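Local structure of actin-related protein 8 (Homo sapiens, 4FO0) at residues I40-A45 and V179-A184; I44-K49 and P132-G137; N72-N77 and Y363-G368. The protein binds ATP, has low basal ATPase activity without polymerising, and serves as a proposed core component of the INO80 chromatin-remodelling complex. All coordinates share one frame; numbering follows the deposited sequence.

How the contacts relate
Contacts 1 and 2 exploit the same strand, 38-47, in different ways: contact 1 packs it against helix 170-187, and contact 2 pairs it edge to edge with strand 134-136. They share Ile44 and Ala45, their centres lie about 10 Å apart, and they touch directly where Val179 CG1 meets Tyr134 CZ at 3.5 Å. Contact 3 lies far off, its centre about 35 Å from that of contact 1, joining helix 71-88 to a loop much later in the chain. The bound ATP lies between the two regions: the side chain of His42 in contact 1 is about 7 Å from it, that of Phe367 in contact 3 about 10 Å. Contact 2 is remote from the annotated sites.

Contact 1. Residues I40-A45 and V179-A184; sequences IPHVIA and VIWSHA
A side-chain hydrogen bond between two aromatic rings, Trp181 NE1 to His42 NE2 at 3.1 Å, joins a kink in a strand to a helix. The indole N-H points at the imidazole nitrogen with an angle of 153° at the hydrogen and arrives almost in the histidine plane. The rings meet rim to rim, with their planes 52° apart, so this is no stack. His42, at the centre of an inverse gamma turn that interrupts strand 38-47, has CG anti to the backbone N (chi1 -166°), which swings the imidazole toward the helix. With a leucine here, the buried indole N-H would probably lose its acceptor and the tryptophan one restraint on its rotation.

Beside this polar link the packing is aliphatic. Ile180 works as a fork: CG2 lies 4.1 Å from His42 CD2, while CD1 reaches 3.7 Å from Val43 C and also touches CB of Ile44. Farther along, Ile44 CD1 meets Val179 CG1 at 3.8 Å, the two side chains crossing at about a right angle. Met220 and Ile221 of helix 211-225 also pack on the tryptophan. Helix 170-187 thus lies against the antiparallel strands that open the actin-type (ASKHA) nucleotide-binding fold, with His42 close to the ATP-binding residues Ser24 and Thr25.

Contact 2. Residues I44-K49 and P132-G137; sequences IARRHK and PEYLVG
Ala45 and Leu135 form the tight centre of an antiparallel strand pair. Ala45 N donates to Leu135 O at 2.8 Å, and Leu135 N returns a bond to Ala45 O, although the placement of that carbonyl oxygen is less sure. Their methyl and methylene carbons, Ala45 CB and Leu135 CB, lie side by side at 4.1 Å on the sheet face where Ile151 and Tyr149 of strand 149-152 also pack. A third bond, Arg47 N to Glu133 O at 2.8 Å, is nearly straight at the hydrogen (178°), although the donor stands above the carbonyl plane.

On the face that carries Ile44, Arg46 and Tyr134, Ile44 CD1 touches Tyr134 CB at 4.1 Å and also lies over one side of the Arg46 guanidinium, offset toward its rim. That group is turned 78° to the tyrosine ring, so the two do not stack; NH1 comes obliquely to CD1 of Tyr134. The arginine's main polar mate is Asp176, salt-bridged to NE, while Val179 packs against it from helix 170-187.

Toward residues 132 and 133 the backbone stays bonded, but the side chains slacken. Glu133 is solvent-exposed and poorly ordered, and its modelled carboxylate makes no charge contact with Arg46. Arg47, bent at chi3 (-113°), runs alongside Pro132 O and brings NE to 3.6 Å, with the oxygen near the guanidinium plane but not hydrogen-bonded; Tyr149 OH bonds to Pro132 O and weakly to that NE.

Main-chain bonds therefore carry the pairing, whereas the polar ends of the arginines turn to partners beyond it, Arg46 to Asp176 in a salt bridge and Arg47 weakly to Tyr149 OH: Asp176 is likely to offset the charge of Arg46, and Glu133 probably adds little.

Contact 3. Residues N72-N77 and Y363-G368; sequences NEQRQN and YPATFG
Arg75 lies along the carbonyl oxygens at the end of the 3-10 turn 364-367, and its course can be traced atom by atom. CB stands 3.7 Å from Thr366 O; CG, anti to the backbone N (chi1 -169°), comes closer to the same oxygen, and CD remains 4.1 Å from it. A turn about the CG-CD bond (chi3 -69°) brings NE to 3.9 Å from Phe367 O. CZ passes Gly368 CA at 4.2 Å. At the tip, NH2 lies 3.6 Å from Phe367 O and a little farther from Gly368 O, neither a hydrogen bond; its bonded partner is Leu66 O. Gly368 has positive phi, and a CB there would collide with this same NH2, so two features of the site favour glycine.

One residue earlier on the helix, Gln74 CG packs on Ala365 CB at 4.0 Å. The turn is braced from within by Thr366 OG1, which donates to Tyr363 O at 2.6 Å in the carbonyl plane.

Ser71 OG, on helix 71-88, bonds to Gly368 O. Helix 280-293 also adjoins the site, Trp289 touching Arg75 and Cys286 touching Thr366 and Phe367, so the loop between helix 353-359 and strand 375-377 packs against both helices.

Contact 1. Residues I40-A45 and V179-A184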
# COMPACT_ATOMS: atom_id res chain seq x y z
N ILE A 40 -3.44 6.41 9.71
CA ILE A 40 -4.70 7.05 9.37
C ILE A 40 -5.10 6.72 7.94
O ILE A 40 -4.24 6.76 7.04
CB ILE A 40 -4.58 8.59 9.49
CG1 ILE A 40 -4.35 8.98 10.94
CG2 ILE A 40 -5.81 9.28 8.93
CD1 ILE A 40 -2.98 8.62 11.43
N PRO A 41 -6.38 6.41 7.73
CA PRO A 41 -6.91 6.31 6.35
C PRO A 41 -6.65 7.64 5.68
O PRO A 41 -7.08 8.68 6.17
CB PRO A 41 -8.41 6.11 6.55
CG PRO A 41 -8.53 5.53 7.96
CD PRO A 41 -7.39 6.12 8.75
N HIS A 42 -5.91 7.62 4.59
CA HIS A 42 -5.46 8.86 3.98
C HIS A 42 -6.54 9.41 3.06
O HIS A 42 -6.43 9.33 1.82
CB HIS A 42 -4.17 8.56 3.23
CG HIS A 42 -3.43 9.79 2.84
ND1 HIS A 42 -3.39 10.24 1.54
CD2 HIS A 42 -2.73 10.67 3.57
CE1 HIS A 42 -2.67 11.35 1.49
NE2 HIS A 42 -2.26 11.62 2.71
N VAL A 43 -7.59 9.94 3.67
CA VAL A 43 -8.82 10.28 2.97
C VAL A 43 -9.51 11.45 3.67
O VAL A 43 -9.32 11.67 4.87
CB VAL A 43 -9.78 9.09 2.94
CG1 VAL A 43 -10.14 8.68 4.37
CG2 VAL A 43 -11.06 9.41 2.11
N ILE A 44 -10.31 12.20 2.92
CA ILE A 44 -10.99 13.35 3.48
C ILE A 44 -12.38 13.50 2.87
O ILE A 44 -12.58 13.32 1.66
CB ILE A 44 -10.18 14.66 3.28
CG1 ILE A 44 -10.97 15.86 3.80
CG2 ILE A 44 -9.88 14.90 1.82
CD1 ILE A 44 -10.19 17.14 3.85
N ALA A 45 -13.36 13.81 3.71
CA ALA A 45 -14.70 14.13 3.24
C ALA A 45 -14.92 15.63 3.33
O ALA A 45 -14.68 16.25 4.36
CB ALA A 45 -15.75 13.39 4.06
N VAL A 179 -4.75 19.58 5.08
CA VAL A 179 -5.80 19.36 6.07
C VAL A 179 -5.66 17.98 6.73
O VAL A 179 -5.73 17.87 7.95
CB VAL A 179 -7.19 19.54 5.46
CG1 VAL A 179 -8.27 19.13 6.45
CG2 VAL A 179 -7.38 20.99 5.04
N ILE A 180 -5.46 16.94 5.92
CA ILE A 180 -5.31 15.61 6.48
C ILE A 180 -4.09 15.50 7.40
O ILE A 180 -4.19 15.00 8.52
CB ILE A 180 -5.25 14.53 5.38
CG1 ILE A 180 -6.56 14.50 4.59
CG2 ILE A 180 -5.00 13.15 5.99
CD1 ILE A 180 -6.50 13.58 3.37
N TRP A 181 -2.94 15.98 6.94
CA TRP A 181 -1.72 15.90 7.74
C TRP A 181 -1.79 16.76 8.98
O TRP A 181 -1.35 16.35 10.04
CB TRP A 181 -0.48 16.25 6.92
CG TRP A 181 -0.21 15.25 5.86
CD1 TRP A 181 -1.02 14.19 5.52
CD2 TRP A 181 0.91 15.19 4.98
NE1 TRP A 181 -0.46 13.49 4.49
CE2 TRP A 181 0.72 14.08 4.13
CE3 TRP A 181 2.06 15.97 4.82
CZ2 TRP A 181 1.64 13.73 3.14
CZ3 TRP A 181 2.97 15.62 3.84
CH2 TRP A 181 2.76 14.51 3.01
N SER A 182 -2.34 17.96 8.86
CA SER A 182 -2.44 18.84 10.02
C SER A 182 -3.37 18.25 11.08
O SER A 182 -3.04 18.23 12.26
CB SER A 182 -2.91 20.21 9.58
OG SER A 182 -2.06 20.66 8.54
N HIS A 183 -4.53 17.77 10.65
CA HIS A 183 -5.46 17.10 11.56
C HIS A 183 -4.78 15.97 12.35
O HIS A 183 -5.02 15.82 13.54
CB HIS A 183 -6.67 16.57 10.78
CG HIS A 183 -7.62 15.76 11.61
ND1 HIS A 183 -8.56 16.34 12.43
CD2 HIS A 183 -7.76 14.42 11.75
CE1 HIS A 183 -9.25 15.38 13.03
NE2 HIS A 183 -8.78 14.21 12.64
N ALA A 184 -3.93 15.19 11.69
CA ALA A 184 -3.33 14.04 12.35
C ALA A 184 -2.33 14.47 13.41
O ALA A 184 -2.25 13.88 14.49
CB ALA A 184 -2.66 13.16 11.34

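Contact 2. Residues I44-K49 and P132-G137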
# COMPACT_ATOMS: atom_id res chain seq x y z
N ILE A 44 -10.31 12.20 2.92
CA ILE A 44 -10.99 13.35 3.48
C ILE A 44 -12.38 13.50 2.87
O ILE A 44 -12.58 13.32 1.66
CB ILE A 44 -10.18 14.66 3.28
CG1 ILE A 44 -10.97 15.86 3.80
CG2 ILE A 44 -9.88 14.90 1.82
CD1 ILE A 44 -10.19 17.14 3.85
N ALA A 45 -13.36 13.81 3.71
CA ALA A 45 -14.70 14.13 3.24
C ALA A 45 -14.92 15.63 3.33
O ALA A 45 -14.68 16.25 4.36
CB ALA A 45 -15.75 13.39 4.06
N ARG A 46 -15.38 16.21 2.23
CA ARG A 46 -15.61 17.64 2.18
C ARG A 46 -17.07 17.88 1.94
O ARG A 46 -17.67 17.24 1.06
CB ARG A 46 -14.77 18.27 1.08
CG ARG A 46 -13.32 18.46 1.46
CD ARG A 46 -12.68 19.48 0.55
NE ARG A 46 -11.30 19.78 0.93
CZ ARG A 46 -10.95 20.58 1.93
NH1 ARG A 46 -11.87 21.15 2.70
NH2 ARG A 46 -9.66 20.80 2.18
N ARG A 47 -17.65 18.79 2.72
CA ARG A 47 -19.07 19.12 2.59
C ARG A 47 -19.34 19.84 1.29
O ARG A 47 -18.43 20.40 0.68
CB ARG A 47 -19.56 19.97 3.76
CG ARG A 47 -21.08 20.03 3.85
CD ARG A 47 -21.56 20.89 5.01
NE ARG A 47 -22.23 20.11 6.04
CZ ARG A 47 -23.51 19.74 5.99
NH1 ARG A 47 -24.25 20.07 4.94
NH2 ARG A 47 -24.04 19.02 6.98
N HIS A 48 -20.59 19.79 0.85
CA HIS A 48 -21.03 20.63 -0.25
C HIS A 48 -21.24 22.04 0.27
O HIS A 48 -21.49 22.22 1.47
CB HIS A 48 -22.33 20.11 -0.83
CG HIS A 48 -22.18 18.83 -1.57
ND1 HIS A 48 -20.96 18.20 -1.71
CD2 HIS A 48 -23.08 18.06 -2.22
CE1 HIS A 48 -21.12 17.09 -2.41
NE2 HIS A 48 -22.40 16.99 -2.74
N LYS A 49 -21.14 23.03 -0.61
CA LYS A 49 -21.40 24.40 -0.20
C LYS A 49 -22.84 24.79 -0.57
O LYS A 49 -23.33 25.83 -0.13
CB LYS A 49 -20.39 25.36 -0.82
CG LYS A 49 -18.98 24.81 -0.94
CD LYS A 49 -18.88 23.77 -2.05
CE LYS A 49 -17.74 24.09 -3.02
NZ LYS A 49 -16.41 24.18 -2.34
N PRO A 132 -19.94 19.82 9.75
CA PRO A 132 -18.50 20.06 9.60
C PRO A 132 -18.18 20.38 8.14
O PRO A 132 -18.82 19.82 7.25
CB PRO A 132 -17.89 18.71 9.95
CG PRO A 132 -18.93 17.99 10.71
CD PRO A 132 -20.23 18.44 10.16
N GLU A 133 -17.21 21.26 7.89
CA GLU A 133 -16.83 21.52 6.51
C GLU A 133 -16.11 20.31 5.93
O GLU A 133 -16.11 20.11 4.71
CB GLU A 133 -15.87 22.69 6.40
CG GLU A 133 -16.41 24.01 6.83
CD GLU A 133 -15.31 25.04 6.89
OE1 GLU A 133 -14.19 24.73 6.40
OE2 GLU A 133 -15.54 26.14 7.43
N TYR A 134 -15.47 19.54 6.80
CA TYR A 134 -14.79 18.33 6.38
C TYR A 134 -14.62 17.30 7.49
O TYR A 134 -14.79 17.58 8.68
CB TYR A 134 -13.42 18.66 5.80
CG TYR A 134 -12.48 19.24 6.81
CD1 TYR A 134 -12.17 20.59 6.80
CD2 TYR A 134 -11.89 18.44 7.79
CE1 TYR A 134 -11.30 21.13 7.72
CE2 TYR A 134 -11.03 18.98 8.72
CZ TYR A 134 -10.73 20.33 8.69
OH TYR A 134 -9.87 20.87 9.61
N LEU A 135 -14.25 16.09 7.07
CA LEU A 135 -13.98 15.01 7.98
C LEU A 135 -12.74 14.31 7.49
O LEU A 135 -12.46 14.31 6.29
CB LEU A 135 -15.18 14.06 8.04
CG LEU A 135 -16.35 14.72 8.77
CD1 LEU A 135 -17.66 14.40 8.13
CD2 LEU A 135 -16.34 14.31 10.21
N VAL A 136 -12.00 13.73 8.41
CA VAL A 136 -10.72 13.14 8.06
C VAL A 136 -10.61 11.70 8.50
O VAL A 136 -11.14 11.30 9.53
CB VAL A 136 -9.58 13.95 8.68
CG1 VAL A 136 -8.23 13.27 8.40
CG2 VAL A 136 -9.60 15.33 8.11
N GLY A 137 -9.90 10.91 7.70
CA GLY A 137 -9.56 9.55 8.08
C GLY A 137 -10.75 8.65 8.27
O GLY A 137 -11.66 8.59 7.43

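Contact 3. Residues N72-N77 and Y363-G368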
# COMPACT_ATOMS: atom_id res chain seq x y z
N ASN A 72 -12.60 -9.08 -20.09
CA ASN A 72 -13.09 -10.34 -19.59
C ASN A 72 -12.24 -11.51 -20.06
O ASN A 72 -11.89 -12.39 -19.27
CB ASN A 72 -14.55 -10.54 -19.97
CG ASN A 72 -15.25 -11.46 -19.01
OD1 ASN A 72 -15.83 -11.01 -18.02
ND2 ASN A 72 -15.18 -12.77 -19.27
N GLU A 73 -11.89 -11.52 -21.34
CA GLU A 73 -11.00 -12.54 -21.88
C GLU A 73 -9.63 -12.53 -21.20
O GLU A 73 -9.12 -13.58 -20.83
CB GLU A 73 -10.82 -12.36 -23.38
CG GLU A 73 -9.72 -13.23 -23.95
CD GLU A 73 -9.98 -13.66 -25.38
OE1 GLU A 73 -10.67 -12.91 -26.11
OE2 GLU A 73 -9.51 -14.76 -25.77
N GLN A 74 -9.05 -11.34 -21.06
CA GLN A 74 -7.74 -11.19 -20.42
C GLN A 74 -7.76 -11.78 -19.01
O GLN A 74 -6.85 -12.50 -18.60
CB GLN A 74 -7.34 -9.72 -20.37
CG GLN A 74 -5.93 -9.45 -19.82
CD GLN A 74 -5.52 -8.00 -20.00
OE1 GLN A 74 -5.40 -7.26 -19.04
NE2 GLN A 74 -5.31 -7.59 -21.24
N ARG A 75 -8.82 -11.46 -18.29
CA ARG A 75 -9.04 -11.99 -16.95
C ARG A 75 -9.03 -13.54 -16.98
O ARG A 75 -8.26 -14.18 -16.26
CB ARG A 75 -10.36 -11.42 -16.43
CG ARG A 75 -10.67 -11.61 -14.97
CD ARG A 75 -11.94 -10.82 -14.62
NE ARG A 75 -11.67 -9.38 -14.67
CZ ARG A 75 -12.31 -8.51 -15.45
NH1 ARG A 75 -13.28 -8.94 -16.26
NH2 ARG A 75 -11.96 -7.22 -15.41
N GLN A 76 -9.88 -14.12 -17.82
CA GLN A 76 -9.90 -15.56 -18.08
C GLN A 76 -8.51 -16.19 -18.31
O GLN A 76 -8.15 -17.20 -17.69
CB GLN A 76 -10.74 -15.84 -19.33
CG GLN A 76 -12.21 -15.62 -19.15
CD GLN A 76 -12.74 -16.44 -18.01
OE1 GLN A 76 -12.09 -16.55 -16.97
NE2 GLN A 76 -13.92 -17.03 -18.19
N ASN A 77 -7.76 -15.62 -19.24
CA ASN A 77 -6.49 -16.20 -19.63
C ASN A 77 -5.47 -16.12 -18.52
O ASN A 77 -4.65 -17.03 -18.35
CB ASN A 77 -5.98 -15.57 -20.93
CG ASN A 77 -6.94 -15.77 -22.10
OD1 ASN A 77 -7.61 -16.82 -22.25
ND2 ASN A 77 -7.04 -14.75 -22.94
N TYR A 363 0.47 -13.11 -11.75
CA TYR A 363 -0.16 -13.14 -13.07
C TYR A 363 -1.19 -12.02 -13.21
O TYR A 363 -2.38 -12.26 -13.38
CB TYR A 363 -0.79 -14.52 -13.33
CG TYR A 363 0.23 -15.61 -13.24
CD1 TYR A 363 0.98 -15.97 -14.35
CD2 TYR A 363 0.49 -16.25 -12.03
CE1 TYR A 363 1.94 -16.96 -14.26
CE2 TYR A 363 1.44 -17.23 -11.93
CZ TYR A 363 2.17 -17.59 -13.05
OH TYR A 363 3.13 -18.57 -12.98
N PRO A 364 -0.71 -10.77 -13.16
CA PRO A 364 -1.57 -9.58 -13.09
C PRO A 364 -2.49 -9.36 -14.30
O PRO A 364 -3.34 -8.48 -14.26
CB PRO A 364 -0.55 -8.43 -12.95
CG PRO A 364 0.73 -8.99 -13.43
CD PRO A 364 0.71 -10.42 -13.04
N ALA A 365 -2.34 -10.13 -15.37
CA ALA A 365 -3.30 -10.03 -16.46
C ALA A 365 -4.67 -10.44 -15.92
O ALA A 365 -5.71 -10.08 -16.46
CB ALA A 365 -2.89 -10.93 -17.60
N THR A 366 -4.64 -11.21 -14.83
CA THR A 366 -5.85 -11.73 -14.20
C THR A 366 -6.77 -10.60 -13.77
O THR A 366 -7.98 -10.77 -13.68
CB THR A 366 -5.48 -12.60 -12.97
OG1 THR A 366 -4.57 -13.62 -13.36
CG2 THR A 366 -6.70 -13.24 -12.36
N PHE A 367 -6.17 -9.45 -13.49
CA PHE A 367 -6.92 -8.27 -13.06
C PHE A 367 -7.83 -7.72 -14.14
O PHE A 367 -8.77 -6.99 -13.83
CB PHE A 367 -5.98 -7.18 -12.53
CG PHE A 367 -5.29 -7.57 -11.27
CD1 PHE A 367 -5.96 -8.32 -10.32
CD2 PHE A 367 -3.97 -7.24 -11.05
CE1 PHE A 367 -5.33 -8.71 -9.14
CE2 PHE A 367 -3.33 -7.62 -9.88
CZ PHE A 367 -4.01 -8.35 -8.92
N GLY A 368 -7.55 -8.09 -15.39
CA GLY A 368 -8.34 -7.68 -16.53
C GLY A 368 -8.28 -6.19 -16.81
O GLY A 368 -9.23 -5.62 -17.33